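Local coordinates for probable branched-chain amino acid ABC transporter, amino acid binding protein (Thermus thermophilus, PDB 3LKB), which probably binds branched-chain amino acids such as valine and delivers them to an ABC transporter for uptake, at residues D22-Y34 with R277-M291. The protein carries 2 engineered substitutions. Residues are numbered along the deposited sequence; the frame is centred on the assembly and turned at random.
With IPA (isopropyl alcohol), chain D.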
loop_
_atom_site.group_PDB
_atom_site.type_symbol
_atom_site.label_atom_id
_atom_site.label_comp_id
_atom_site.label_asym_id
_atom_site.label_seq_id
_atom_site.Cartn_x
_atom_site.Cartn_y
_atom_site.Cartn_z
ATOM N N ASP A 22 -6.467 0.665 -1.218
ATOM C CA ASP A 22 -7.133 1.107 0.029
ATOM C C ASP A 22 -7.866 -0.081 0.691
ATOM O O ASP A 22 -8.027 -0.143 1.898
ATOM C CB ASP A 22 -8.174 2.241 -0.243
ATOM C CG ASP A 22 -7.528 3.614 -0.662
ATOM O OD1 ASP A 22 -6.438 3.991 -0.111
ATOM O OD2 ASP A 22 -8.137 4.323 -1.547
ATOM N N ALA A 23 -8.381 -0.985 -0.124
ATOM C CA ALA A 23 -9.186 -2.078 0.371
ATOM C C ALA A 23 -8.354 -3.363 0.351
ATOM O O ALA A 23 -8.381 -4.152 1.285
ATOM C CB ALA A 23 -10.489 -2.219 -0.481
ATOM N N GLY A 24 -7.569 -3.559 -0.695
ATOM C CA GLY A 24 -6.815 -4.779 -0.772
ATOM C C GLY A 24 -5.745 -4.953 0.308
ATOM O O GLY A 24 -5.439 -6.093 0.683
ATOM N N ALA A 25 -5.156 -3.847 0.778
ATOM C CA ALA A 25 -4.127 -3.942 1.811
ATOM C C ALA A 25 -4.670 -4.544 3.145
ATOM O O ALA A 25 -4.223 -5.612 3.581
ATOM C CB ALA A 25 -3.424 -2.586 2.024
ATOM N N PRO A 26 -5.688 -3.898 3.736
ATOM C CA PRO A 26 -6.285 -4.429 4.954
ATOM C C PRO A 26 -6.943 -5.814 4.747
ATOM O O PRO A 26 -6.820 -6.708 5.613
ATOM C CB PRO A 26 -7.276 -3.332 5.360
ATOM C CG PRO A 26 -7.564 -2.548 4.108
ATOM C CD PRO A 26 -6.236 -2.563 3.397
ATOM N N TYR A 27 -7.554 -6.018 3.595
ATOM C CA TYR A 27 -8.078 -7.325 3.245
ATOM C C TYR A 27 -6.994 -8.428 3.232
ATOM O O TYR A 27 -7.176 -9.490 3.823
ATOM C CB TYR A 27 -8.707 -7.242 1.849
ATOM C CG TYR A 27 -9.591 -8.396 1.484
ATOM C CD1 TYR A 27 -10.970 -8.235 1.450
ATOM C CD2 TYR A 27 -9.061 -9.642 1.154
ATOM C CE1 TYR A 27 -11.819 -9.284 1.098
ATOM C CE2 TYR A 27 -9.907 -10.705 0.794
ATOM C CZ TYR A 27 -11.291 -10.514 0.772
ATOM O OH TYR A 27 -12.162 -11.541 0.399
ATOM N N GLY A 28 -5.889 -8.175 2.528
ATOM C CA GLY A 28 -4.818 -9.147 2.433
ATOM C C GLY A 28 -4.308 -9.399 3.831
ATOM O O GLY A 28 -4.096 -10.540 4.240
ATOM N N ALA A 29 -4.193 -8.330 4.599
ATOM C CA ALA A 29 -3.613 -8.443 5.917
ATOM C C ALA A 29 -4.476 -9.365 6.809
ATOM O O ALA A 29 -3.962 -10.188 7.573
ATOM C CB ALA A 29 -3.439 -6.997 6.548
ATOM N N ALA A 30 -5.791 -9.203 6.716
ATOM C CA ALA A 30 -6.729 -10.028 7.506
ATOM C C ALA A 30 -6.585 -11.494 7.134
ATOM O O ALA A 30 -6.632 -12.354 8.001
ATOM C CB ALA A 30 -8.169 -9.556 7.317
ATOM N N VAL A 31 -6.382 -11.799 5.853
ATOM C CA VAL A 31 -6.301 -13.211 5.460
ATOM C C VAL A 31 -5.049 -13.830 6.131
ATOM O O VAL A 31 -5.094 -14.906 6.713
ATOM C CB VAL A 31 -6.195 -13.373 3.938
ATOM C CG1 VAL A 31 -5.900 -14.795 3.604
ATOM C CG2 VAL A 31 -7.434 -12.904 3.237
ATOM N N GLU A 32 -3.926 -13.121 6.031
ATOM C CA GLU A 32 -2.682 -13.602 6.569
ATOM C C GLU A 32 -2.822 -13.763 8.071
ATOM O O GLU A 32 -2.418 -14.776 8.614
ATOM C CB GLU A 32 -1.553 -12.641 6.260
ATOM C CG GLU A 32 -0.220 -13.193 6.695
ATOM C CD GLU A 32 0.972 -12.407 6.152
ATOM O OE1 GLU A 32 0.948 -11.965 4.962
ATOM O OE2 GLU A 32 1.944 -12.246 6.934
ATOM N N ASP A 33 -3.417 -12.768 8.730
ATOM C CA ASP A 33 -3.589 -12.812 10.183
ATOM C C ASP A 33 -4.470 -13.961 10.700
ATOM O O ASP A 33 -4.105 -14.648 11.663
ATOM C CB ASP A 33 -4.079 -11.457 10.727
ATOM C CG ASP A 33 -2.996 -10.412 10.639
ATOM O OD1 ASP A 33 -1.877 -10.828 10.269
ATOM O OD2 ASP A 33 -3.243 -9.208 10.889
ATOM N N TYR A 34 -5.586 -14.133 10.047
ATOM C CA TYR A 34 -6.524 -15.163 10.446
ATOM C C TYR A 34 -5.905 -16.547 10.281
ATOM O O TYR A 34 -6.057 -17.429 11.137
ATOM C CB TYR A 34 -7.772 -15.048 9.595
ATOM C CG TYR A 34 -8.856 -15.869 10.212
ATOM C CD1 TYR A 34 -9.512 -15.374 11.300
ATOM C CD2 TYR A 34 -9.142 -17.113 9.685
ATOM C CE1 TYR A 34 -10.477 -16.122 11.916
ATOM C CE2 TYR A 34 -10.102 -17.877 10.306
ATOM C CZ TYR A 34 -10.751 -17.381 11.408
ATOM O OH TYR A 34 -11.687 -18.153 12.032
ATOM N N ARG A 277 -0.897 -4.967 14.177
ATOM C CA ARG A 277 -1.387 -4.188 13.045
ATOM C C ARG A 277 -1.597 -2.749 13.484
ATOM O O ARG A 277 -1.889 -2.499 14.656
ATOM C CB ARG A 277 -2.694 -4.777 12.480
ATOM C CG ARG A 277 -2.505 -6.148 11.856
ATOM C CD ARG A 277 -1.514 -6.059 10.740
ATOM N NE ARG A 277 -1.540 -7.295 9.990
ATOM C CZ ARG A 277 -0.854 -7.545 8.887
ATOM N NH1 ARG A 277 -0.047 -6.620 8.337
ATOM N NH2 ARG A 277 -0.990 -8.743 8.331
ATOM N N PRO A 278 -1.433 -1.796 12.551
ATOM C CA PRO A 278 -1.771 -0.400 12.890
ATOM C C PRO A 278 -3.254 -0.247 13.162
ATOM O O PRO A 278 -4.087 -0.954 12.552
ATOM C CB PRO A 278 -1.397 0.395 11.649
ATOM C CG PRO A 278 -0.803 -0.575 10.683
ATOM C CD PRO A 278 -0.866 -1.956 11.201
ATOM N N GLU A 279 -3.579 0.686 14.046
ATOM C CA GLU A 279 -4.950 0.940 14.449
ATOM C C GLU A 279 -5.942 1.061 13.296
ATOM O O GLU A 279 -7.052 0.502 13.364
ATOM C CB GLU A 279 -5.048 2.182 15.329
ATOM C CG GLU A 279 -5.918 1.906 16.534
ATOM C CD GLU A 279 -5.239 0.911 17.509
ATOM O OE1 GLU A 279 -4.279 1.357 18.202
ATOM O OE2 GLU A 279 -5.651 -0.299 17.579
ATOM N N ASN A 280 -5.536 1.776 12.249
ATOM C CA ASN A 280 -6.405 1.980 11.108
ATOM C C ASN A 280 -6.651 0.714 10.262
ATOM O O ASN A 280 -7.650 0.664 9.563
ATOM C CB ASN A 280 -5.963 3.177 10.234
ATOM C CG ASN A 280 -4.780 2.845 9.351
ATOM O OD1 ASN A 280 -3.659 2.711 9.825
ATOM N ND2 ASN A 280 -5.034 2.702 8.047
ATOM N N PHE A 281 -5.766 -0.287 10.339
ATOM C CA PHE A 281 -6.064 -1.618 9.784
ATOM C C PHE A 281 -7.075 -2.344 10.645
ATOM O O PHE A 281 -8.048 -2.864 10.118
ATOM C CB PHE A 281 -4.806 -2.489 9.620
ATOM C CG PHE A 281 -4.096 -2.227 8.359
ATOM C CD1 PHE A 281 -3.876 -3.241 7.438
ATOM C CD2 PHE A 281 -3.673 -0.940 8.053
ATOM C CE1 PHE A 281 -3.248 -2.966 6.233
ATOM C CE2 PHE A 281 -3.052 -0.670 6.856
ATOM C CZ PHE A 281 -2.860 -1.688 5.939
ATOM N N ILE A 282 -6.832 -2.373 11.958
ATOM C CA ILE A 282 -7.683 -3.056 12.919
ATOM C C ILE A 282 -9.142 -2.607 12.699
ATOM O O ILE A 282 -10.059 -3.433 12.714
ATOM C CB ILE A 282 -7.324 -2.725 14.410
ATOM C CG1 ILE A 282 -5.946 -3.263 14.893
ATOM C CG2 ILE A 282 -8.438 -3.149 15.343
ATOM C CD1 ILE A 282 -5.489 -4.465 14.206
ATOM N N GLU A 283 -9.357 -1.318 12.460
ATOM C CA GLU A 283 -10.727 -0.828 12.354
ATOM C C GLU A 283 -11.340 -0.802 10.957
ATOM O O GLU A 283 -12.495 -0.420 10.799
ATOM C CB GLU A 283 -10.892 0.522 13.054
ATOM C CG GLU A 283 -10.016 1.617 12.569
ATOM C CD GLU A 283 -10.048 2.880 13.484
ATOM O OE1 GLU A 283 -9.689 3.981 12.967
ATOM O OE2 GLU A 283 -10.418 2.758 14.704
ATOM N N SER A 284 -10.565 -1.174 9.942
ATOM C CA SER A 284 -11.081 -1.101 8.608
ATOM C C SER A 284 -12.172 -2.132 8.406
ATOM O O SER A 284 -12.049 -3.263 8.861
ATOM C CB SER A 284 -9.960 -1.357 7.629
ATOM O OG SER A 284 -10.392 -1.086 6.314
ATOM N N VAL A 285 -13.239 -1.758 7.718
ATOM C CA VAL A 285 -14.259 -2.721 7.361
ATOM C C VAL A 285 -13.681 -3.765 6.407
ATOM O O VAL A 285 -14.157 -4.890 6.359
ATOM C CB VAL A 285 -15.500 -2.055 6.755
ATOM C CG1 VAL A 285 -15.256 -1.658 5.266
ATOM C CG2 VAL A 285 -16.758 -2.967 6.923
ATOM N N ASN A 286 -12.600 -3.427 5.704
ATOM C CA ASN A 286 -11.962 -4.423 4.810
ATOM C C ASN A 286 -11.072 -5.487 5.475
ATOM O O ASN A 286 -10.932 -6.617 4.997
ATOM C CB ASN A 286 -11.383 -3.717 3.596
ATOM C CG ASN A 286 -12.498 -3.073 2.783
ATOM O OD1 ASN A 286 -13.489 -3.743 2.461
ATOM N ND2 ASN A 286 -12.414 -1.788 2.544
ATOM N N TYR A 287 -10.531 -5.135 6.623
ATOM C CA TYR A 287 -9.940 -6.110 7.517
ATOM C C TYR A 287 -11.040 -7.048 8.002
ATOM O O TYR A 287 -10.885 -8.243 7.976
ATOM C CB TYR A 287 -9.248 -5.353 8.655
ATOM C CG TYR A 287 -8.322 -6.172 9.495
ATOM C CD1 TYR A 287 -7.129 -6.622 8.973
ATOM C CD2 TYR A 287 -8.663 -6.528 10.807
ATOM C CE1 TYR A 287 -6.269 -7.378 9.712
ATOM C CE2 TYR A 287 -7.790 -7.313 11.597
ATOM C CZ TYR A 287 -6.592 -7.739 11.017
ATOM O OH TYR A 287 -5.686 -8.498 11.702
ATOM N N THR A 288 -12.208 -6.531 8.340
ATOM C CA THR A 288 -13.359 -7.404 8.636
ATOM C C THR A 288 -13.715 -8.301 7.434
ATOM O O THR A 288 -13.978 -9.490 7.590
ATOM C CB THR A 288 -14.622 -6.577 9.014
ATOM O OG1 THR A 288 -14.250 -5.492 9.858
ATOM C CG2 THR A 288 -15.674 -7.436 9.732
ATOM N N ASN A 289 -13.720 -7.708 6.239
ATOM C CA ASN A 289 -14.067 -8.366 4.976
ATOM C C ASN A 289 -13.131 -9.535 4.645
ATOM O O ASN A 289 -13.582 -10.647 4.394
ATOM C CB ASN A 289 -14.028 -7.285 3.895
ATOM C CG ASN A 289 -14.623 -7.718 2.574
ATOM O OD1 ASN A 289 -15.113 -8.851 2.413
ATOM N ND2 ASN A 289 -14.568 -6.804 1.585
ATOM N N GLY A 290 -11.826 -9.295 4.685
ATOM C CA GLY A 290 -10.837 -10.384 4.556
ATOM C C GLY A 290 -10.936 -11.468 5.617
ATOM O O GLY A 290 -10.726 -12.653 5.345
ATOM N N MET A 291 -11.261 -11.069 6.831
ATOM C CA MET A 291 -11.319 -12.031 7.920
ATOM C C MET A 291 -12.532 -12.949 7.685
ATOM O O MET A 291 -12.478 -14.167 7.923
ATOM C CB MET A 291 -11.373 -11.325 9.290
ATOM C CG MET A 291 -11.129 -12.280 10.440
ATOM S SD MET A 291 -10.712 -11.490 12.021
ATOM C CE MET A 291 -9.122 -10.926 11.431
HETATM C C1 IPA D . -6.389 3.401 -5.845
HETATM C C2 IPA D . -5.908 3.017 -4.448
HETATM C C3 IPA D . -4.892 3.998 -3.847
HETATM O O2 IPA D . -7.017 2.817 -3.600
#
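Tyr287 enters helix 22-34 as a knob, its ring set among Pro26, Ala29, Ala30 and Asp33, where two helices of the periplasmic-binding-protein fold cross at -44° with axes 7.0 Å apart. With CG anti to its backbone N, the ring runs along the neighbouring helix and its hydroxyl donates to Asp33, OH to OD2 2.7 Å, on the anti lone pair. The syn lone pair of that same oxygen takes a nearly straight bond (176°) from Arg277 NE, in the guanidinium plane. Arg277 thus grips the carboxylate side-on, its NH2 reaching OD1 of Asp33 at 3.0 Å from above the carboxylate plane, while the methyl of Ala29 lies over the guanidinium face. NH1 of Arg277 turns instead to Gln57 of the second subunit. With an alanine at Asp33, the guanidinium would probably lose its countercharge here and the Tyr287 hydroxyl its acceptor. Farther toward the N-terminus of helix 22-34, the Phe281 ring crosses Pro26 at about a right angle and presents its edge to Ala29 CB. The missing side chain at Gly290 lets the backbones close in, since a CB would run into Tyr27 O and crowd Ala30 CB. The amide of Asn289 stands at the edge of the Tyr27 ring, the two planes steeply inclined. Gly290 CA sits over that ring, 3.6 Å from the Tyr27 centroid, a CH-pi contact only 3° off its normal.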